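PDB 6L0A: dihydroorotase from Saccharomyces cerevisiae S288C, which catalyses the zinc-dependent interconversion of N-carbamoyl-L-aspartate and dihydroorotate, the third step of de novo pyrimidine biosynthesis. Local coordinates for residues C[244-256]-C[299-312]. Numbering follows the deposited sequence.
Sequences KAAVSGKPYFFFG and NLKGFVSDFGISFY
Phe303, Phe307 and Phe254 are the main apolar residues of this contact. The Phe303 ring is packed on both faces, by Ala246 CB on one and Phe255 CA on the other. Its CG lies anti to the backbone N (chi1 178°), which swings the ring in against the strand, where CE1 comes 3.4 Å from Phe254 C. The Phe307 ring receives a CH-pi contact: Pro251 CA stands over its face, 3.5 Å from the centroid. A second CH-pi contact sets Gly308 CA over the face of the Phe254 ring, 3.9 Å from its centroid. Farther along that ring, CE1 touches Phe311 CB, and CE2 meets the edge of Tyr312.

Two direct hydrogen bonds join the segments. Phe255 N donates to Phe303 O at 3.0 Å; this carbonyl lies in the wider pi-type turn at 302-306. Asn299 ND2 donates to Val247 O at 2.9 Å. Val247 O lies near the amide plane of Asn299, while ND2 sits above the carbonyl plane of Val247, 43° out of it. One water donates to both Pro251 O and Phe307 O.

Strand 253-255 crosses helix 300-312 nearly at right angles (99°). The strand also pairs in parallel with strand 205-209 in the TIM-barrel-type amidohydrolase fold. Helix 283-293 packs on Val247, Phe255 and Leu300, while helix 184-193 meets Phe253.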
loop_
_atom_site.group_PDB
_atom_site.type_symbol
_atom_site.label_atom_id
_atom_site.label_comp_id
_atom_site.label_asym_id
_atom_site.label_seq_id
_atom_site.Cartn_x
_atom_site.Cartn_y
_atom_site.Cartn_z
ATOM N N LYS C 244 -1.408 22.563 0.823
ATOM C CA LYS C 244 -1.116 23.952 0.469
ATOM C C LYS C 244 -1.992 24.423 -0.686
ATOM O O LYS C 244 -2.441 25.577 -0.704
ATOM C CB LYS C 244 0.366 24.126 0.119
ATOM C CG LYS C 244 1.268 24.395 1.330
ATOM C CD LYS C 244 2.588 25.068 0.930
ATOM C CE LYS C 244 2.665 26.508 1.439
ATOM N NZ LYS C 244 2.902 26.597 2.913
ATOM N N ALA C 245 -2.236 23.548 -1.666
ATOM C CA ALA C 245 -3.148 23.900 -2.750
ATOM C C ALA C 245 -4.562 24.107 -2.228
ATOM O O ALA C 245 -5.247 25.058 -2.629
ATOM C CB ALA C 245 -3.123 22.817 -3.837
ATOM N N ALA C 246 -5.014 23.246 -1.311
ATOM C CA ALA C 246 -6.407 23.299 -0.875
ATOM C C ALA C 246 -6.713 24.593 -0.132
ATOM O O ALA C 246 -7.830 25.121 -0.222
ATOM C CB ALA C 246 -6.736 22.105 0.012
ATOM N N VAL C 247 -5.747 25.106 0.628
ATOM C CA VAL C 247 -5.949 26.344 1.371
ATOM C C VAL C 247 -5.392 27.552 0.625
ATOM O O VAL C 247 -5.293 28.638 1.201
ATOM C CB VAL C 247 -5.351 26.241 2.784
ATOM C CG1 VAL C 247 -6.024 25.117 3.559
ATOM C CG2 VAL C 247 -3.850 26.023 2.711
ATOM N N SER C 248 -5.054 27.397 -0.658
ATOM C CA SER C 248 -4.363 28.449 -1.392
ATOM C C SER C 248 -5.260 29.641 -1.707
ATOM O O SER C 248 -4.741 30.724 -1.999
ATOM C CB SER C 248 -3.779 27.890 -2.695
ATOM O OG SER C 248 -4.793 27.610 -3.653
ATOM N N GLY C 249 -6.581 29.470 -1.656
ATOM C CA GLY C 249 -7.484 30.481 -2.173
ATOM C C GLY C 249 -7.475 30.621 -3.677
ATOM O O GLY C 249 -8.032 31.593 -4.198
ATOM N N LYS C 250 -6.841 29.682 -4.400
ATOM C CA LYS C 250 -6.810 29.731 -5.851
ATOM C C LYS C 250 -8.096 29.127 -6.415
ATOM O O LYS C 250 -8.554 28.090 -5.935
ATOM C CB LYS C 250 -5.604 28.961 -6.387
ATOM C CG LYS C 250 -4.299 29.749 -6.424
ATOM C CD LYS C 250 -4.467 31.099 -7.111
ATOM C CE LYS C 250 -4.272 32.245 -6.134
ATOM N NZ LYS C 250 -4.767 33.548 -6.684
ATOM N N PRO C 251 -8.683 29.740 -7.446
ATOM C CA PRO C 251 -9.984 29.278 -7.950
ATOM C C PRO C 251 -9.927 28.000 -8.772
ATOM O O PRO C 251 -10.984 27.512 -9.184
ATOM C CB PRO C 251 -10.443 30.458 -8.818
ATOM C CG PRO C 251 -9.157 31.008 -9.357
ATOM C CD PRO C 251 -8.147 30.860 -8.242
ATOM N N TYR C 252 -8.744 27.435 -9.027
ATOM C CA TYR C 252 -8.650 26.215 -9.814
ATOM C C TYR C 252 -8.453 24.971 -8.950
ATOM O O TYR C 252 -8.139 23.899 -9.489
ATOM C CB TYR C 252 -7.533 26.325 -10.857
ATOM C CG TYR C 252 -6.287 27.071 -10.413
ATOM C CD1 TYR C 252 -6.144 28.435 -10.651
ATOM C CD2 TYR C 252 -5.242 26.404 -9.783
ATOM C CE1 TYR C 252 -5.001 29.116 -10.264
ATOM C CE2 TYR C 252 -4.092 27.077 -9.390
ATOM C CZ TYR C 252 -3.977 28.430 -9.636
ATOM O OH TYR C 252 -2.835 29.099 -9.246
ATOM N N PHE C 253 -8.636 25.088 -7.631
ATOM C CA PHE C 253 -8.713 23.945 -6.724
ATOM C C PHE C 253 -10.012 24.056 -5.940
ATOM O O PHE C 253 -10.305 25.117 -5.380
ATOM C CB PHE C 253 -7.518 23.894 -5.750
ATOM C CG PHE C 253 -6.173 23.790 -6.421
ATOM C CD1 PHE C 253 -5.834 22.670 -7.159
ATOM C CD2 PHE C 253 -5.236 24.809 -6.291
ATOM C CE1 PHE C 253 -4.598 22.576 -7.779
ATOM C CE2 PHE C 253 -3.994 24.711 -6.899
ATOM C CZ PHE C 253 -3.677 23.596 -7.642
ATOM N N PHE C 254 -10.804 22.985 -5.909
ATOM C CA PHE C 254 -11.986 22.989 -5.060
ATOM C C PHE C 254 -12.322 21.562 -4.653
ATOM O O PHE C 254 -11.685 20.603 -5.090
ATOM C CB PHE C 254 -13.183 23.703 -5.729
ATOM C CG PHE C 254 -13.493 23.257 -7.137
ATOM C CD1 PHE C 254 -13.008 23.964 -8.225
ATOM C CD2 PHE C 254 -14.325 22.166 -7.369
ATOM C CE1 PHE C 254 -13.323 23.580 -9.527
ATOM C CE2 PHE C 254 -14.642 21.779 -8.666
ATOM C CZ PHE C 254 -14.138 22.489 -9.744
ATOM N N PHE C 255 -13.325 21.443 -3.785
ATOM C CA PHE C 255 -13.608 20.205 -3.069
ATOM C C PHE C 255 -14.366 19.216 -3.938
ATOM O O PHE C 255 -15.425 19.540 -4.485
ATOM C CB PHE C 255 -14.433 20.510 -1.820
ATOM C CG PHE C 255 -14.818 19.301 -1.013
ATOM C CD1 PHE C 255 -13.864 18.386 -0.603
ATOM C CD2 PHE C 255 -16.145 19.107 -0.629
ATOM C CE1 PHE C 255 -14.228 17.293 0.167
ATOM C CE2 PHE C 255 -16.514 18.021 0.146
ATOM C CZ PHE C 255 -15.546 17.112 0.549
ATOM N N GLY C 256 -13.834 18.000 -4.037
ATOM C CA GLY C 256 -14.600 16.868 -4.537
ATOM C C GLY C 256 -14.240 15.688 -3.664
ATOM O O GLY C 256 -13.073 15.291 -3.638
ATOM N N ASN C 299 -10.382 30.892 3.997
ATOM C CA ASN C 299 -10.394 30.379 2.631
ATOM C C ASN C 299 -11.317 29.178 2.460
ATOM O O ASN C 299 -11.413 28.641 1.349
ATOM C CB ASN C 299 -8.968 30.020 2.185
ATOM C CG ASN C 299 -8.176 31.243 1.735
ATOM O OD1 ASN C 299 -8.724 32.343 1.645
ATOM N ND2 ASN C 299 -6.882 31.058 1.456
ATOM N N LEU C 300 -12.018 28.771 3.520
ATOM C CA LEU C 300 -12.830 27.563 3.458
ATOM C C LEU C 300 -14.008 27.735 2.515
ATOM O O LEU C 300 -14.291 26.845 1.704
ATOM C CB LEU C 300 -13.322 27.182 4.851
ATOM C CG LEU C 300 -14.165 25.911 4.908
ATOM C CD1 LEU C 300 -13.316 24.707 4.479
ATOM C CD2 LEU C 300 -14.762 25.679 6.290
ATOM N N LYS C 301 -14.703 28.875 2.594
ATOM C CA LYS C 301 -15.895 29.058 1.772
ATOM C C LYS C 301 -15.562 28.979 0.288
ATOM O O LYS C 301 -16.348 28.455 -0.506
ATOM C CB LYS C 301 -16.570 30.391 2.102
ATOM C CG LYS C 301 -17.765 30.693 1.207
ATOM C CD LYS C 301 -18.831 31.492 1.936
ATOM C CE LYS C 301 -20.108 31.577 1.106
ATOM N NZ LYS C 301 -19.830 32.255 -0.193
ATOM N N GLY C 302 -14.403 29.498 -0.108
ATOM C CA GLY C 302 -14.012 29.385 -1.501
ATOM C C GLY C 302 -13.816 27.941 -1.921
ATOM O O GLY C 302 -14.288 27.524 -2.982
ATOM N N PHE C 303 -13.172 27.147 -1.062
ATOM C CA PHE C 303 -12.801 25.784 -1.436
ATOM C C PHE C 303 -14.014 24.861 -1.496
ATOM O O PHE C 303 -14.074 23.978 -2.358
ATOM C CB PHE C 303 -11.757 25.239 -0.459
ATOM C CG PHE C 303 -11.351 23.814 -0.739
ATOM C CD1 PHE C 303 -10.545 23.511 -1.823
ATOM C CD2 PHE C 303 -11.772 22.792 0.082
ATOM C CE1 PHE C 303 -10.178 22.188 -2.096
ATOM C CE2 PHE C 303 -11.402 21.471 -0.169
ATOM C CZ PHE C 303 -10.606 21.178 -1.264
ATOM N N VAL C 304 -14.993 25.048 -0.605
ATOM C CA VAL C 304 -16.150 24.162 -0.526
ATOM C C VAL C 304 -17.428 24.788 -1.065
ATOM O O VAL C 304 -18.491 24.164 -0.954
ATOM C CB VAL C 304 -16.389 23.649 0.905
ATOM C CG1 VAL C 304 -15.149 22.917 1.439
ATOM C CG2 VAL C 304 -16.784 24.800 1.833
ATOM N N SER C 305 -17.373 25.996 -1.629
ATOM C CA SER C 305 -18.592 26.541 -2.214
ATOM C C SER C 305 -18.326 27.421 -3.428
ATOM O O SER C 305 -18.780 27.096 -4.526
ATOM C CB SER C 305 -19.397 27.330 -1.177
ATOM O OG SER C 305 -20.616 27.788 -1.748
ATOM N N ASP C 306 -17.589 28.525 -3.255
ATOM C CA ASP C 306 -17.486 29.529 -4.316
ATOM C C ASP C 306 -16.932 28.940 -5.611
ATOM O O ASP C 306 -17.505 29.137 -6.692
ATOM C CB ASP C 306 -16.600 30.699 -3.866
ATOM C CG ASP C 306 -17.117 31.393 -2.617
ATOM O OD1 ASP C 306 -18.264 31.132 -2.196
ATOM O OD2 ASP C 306 -16.349 32.197 -2.049
ATOM N N PHE C 307 -15.800 28.234 -5.528
ATOM C CA PHE C 307 -15.054 27.895 -6.738
ATOM C C PHE C 307 -15.747 26.800 -7.537
ATOM O O PHE C 307 -15.741 26.833 -8.773
ATOM C CB PHE C 307 -13.625 27.490 -6.374
ATOM C CG PHE C 307 -12.822 28.611 -5.760
ATOM C CD1 PHE C 307 -13.010 29.925 -6.180
ATOM C CD2 PHE C 307 -11.900 28.358 -4.756
ATOM C CE1 PHE C 307 -12.272 30.963 -5.617
ATOM C CE2 PHE C 307 -11.171 29.385 -4.191
ATOM C CZ PHE C 307 -11.354 30.690 -4.622
ATOM N N GLY C 308 -16.360 25.831 -6.860
ATOM C CA GLY C 308 -17.090 24.796 -7.584
ATOM C C GLY C 308 -18.346 25.336 -8.235
ATOM O O GLY C 308 -18.656 25.007 -9.383
ATOM N N ILE C 309 -19.087 26.177 -7.510
ATOM C CA ILE C 309 -20.263 26.824 -8.088
ATOM C C ILE C 309 -19.879 27.635 -9.322
ATOM O O ILE C 309 -20.571 27.600 -10.347
ATOM C CB ILE C 309 -20.958 27.693 -7.022
ATOM C CG1 ILE C 309 -21.833 26.811 -6.129
ATOM C CG2 ILE C 309 -21.770 28.817 -7.677
ATOM C CD1 ILE C 309 -22.370 27.513 -4.898
ATOM N N SER C 310 -18.760 28.359 -9.252
ATOM C CA SER C 310 -18.329 29.183 -10.379
ATOM C C SER C 310 -17.913 28.330 -11.582
ATOM O O SER C 310 -18.288 28.628 -12.723
ATOM C CB SER C 310 -17.185 30.105 -9.940
ATOM O OG SER C 310 -16.574 30.748 -11.050
ATOM N N PHE C 311 -17.133 27.269 -11.345
ATOM C CA PHE C 311 -16.628 26.449 -12.447
ATOM C C PHE C 311 -17.753 25.701 -13.149
ATOM O O PHE C 311 -17.765 25.598 -14.381
ATOM C CB PHE C 311 -15.576 25.460 -11.920
ATOM C CG PHE C 311 -14.826 24.729 -12.997
ATOM C CD1 PHE C 311 -13.705 25.288 -13.576
ATOM C CD2 PHE C 311 -15.243 23.484 -13.433
ATOM C CE1 PHE C 311 -13.006 24.622 -14.582
ATOM C CE2 PHE C 311 -14.555 22.820 -14.427
ATOM C CZ PHE C 311 -13.424 23.391 -14.997
ATOM N N TYR C 312 -18.689 25.143 -12.386
ATOM C CA TYR C 312 -19.803 24.425 -12.980
ATOM C C TYR C 312 -20.930 25.370 -13.378
ATOM O O TYR C 312 -21.938 24.913 -13.928
ATOM C CB TYR C 312 -20.331 23.361 -12.016
ATOM C CG TYR C 312 -19.558 22.053 -12.066
ATOM C CD1 TYR C 312 -18.419 21.856 -11.286
ATOM C CD2 TYR C 312 -19.966 21.019 -12.903
ATOM C CE1 TYR C 312 -17.711 20.646 -11.345
ATOM C CE2 TYR C 312 -19.280 19.820 -12.961
ATOM C CZ TYR C 312 -18.152 19.639 -12.187
ATOM O OH TYR C 312 -17.475 18.440 -12.267
HETATM O O HOH W 1 -13.631 28.086 -10.094
#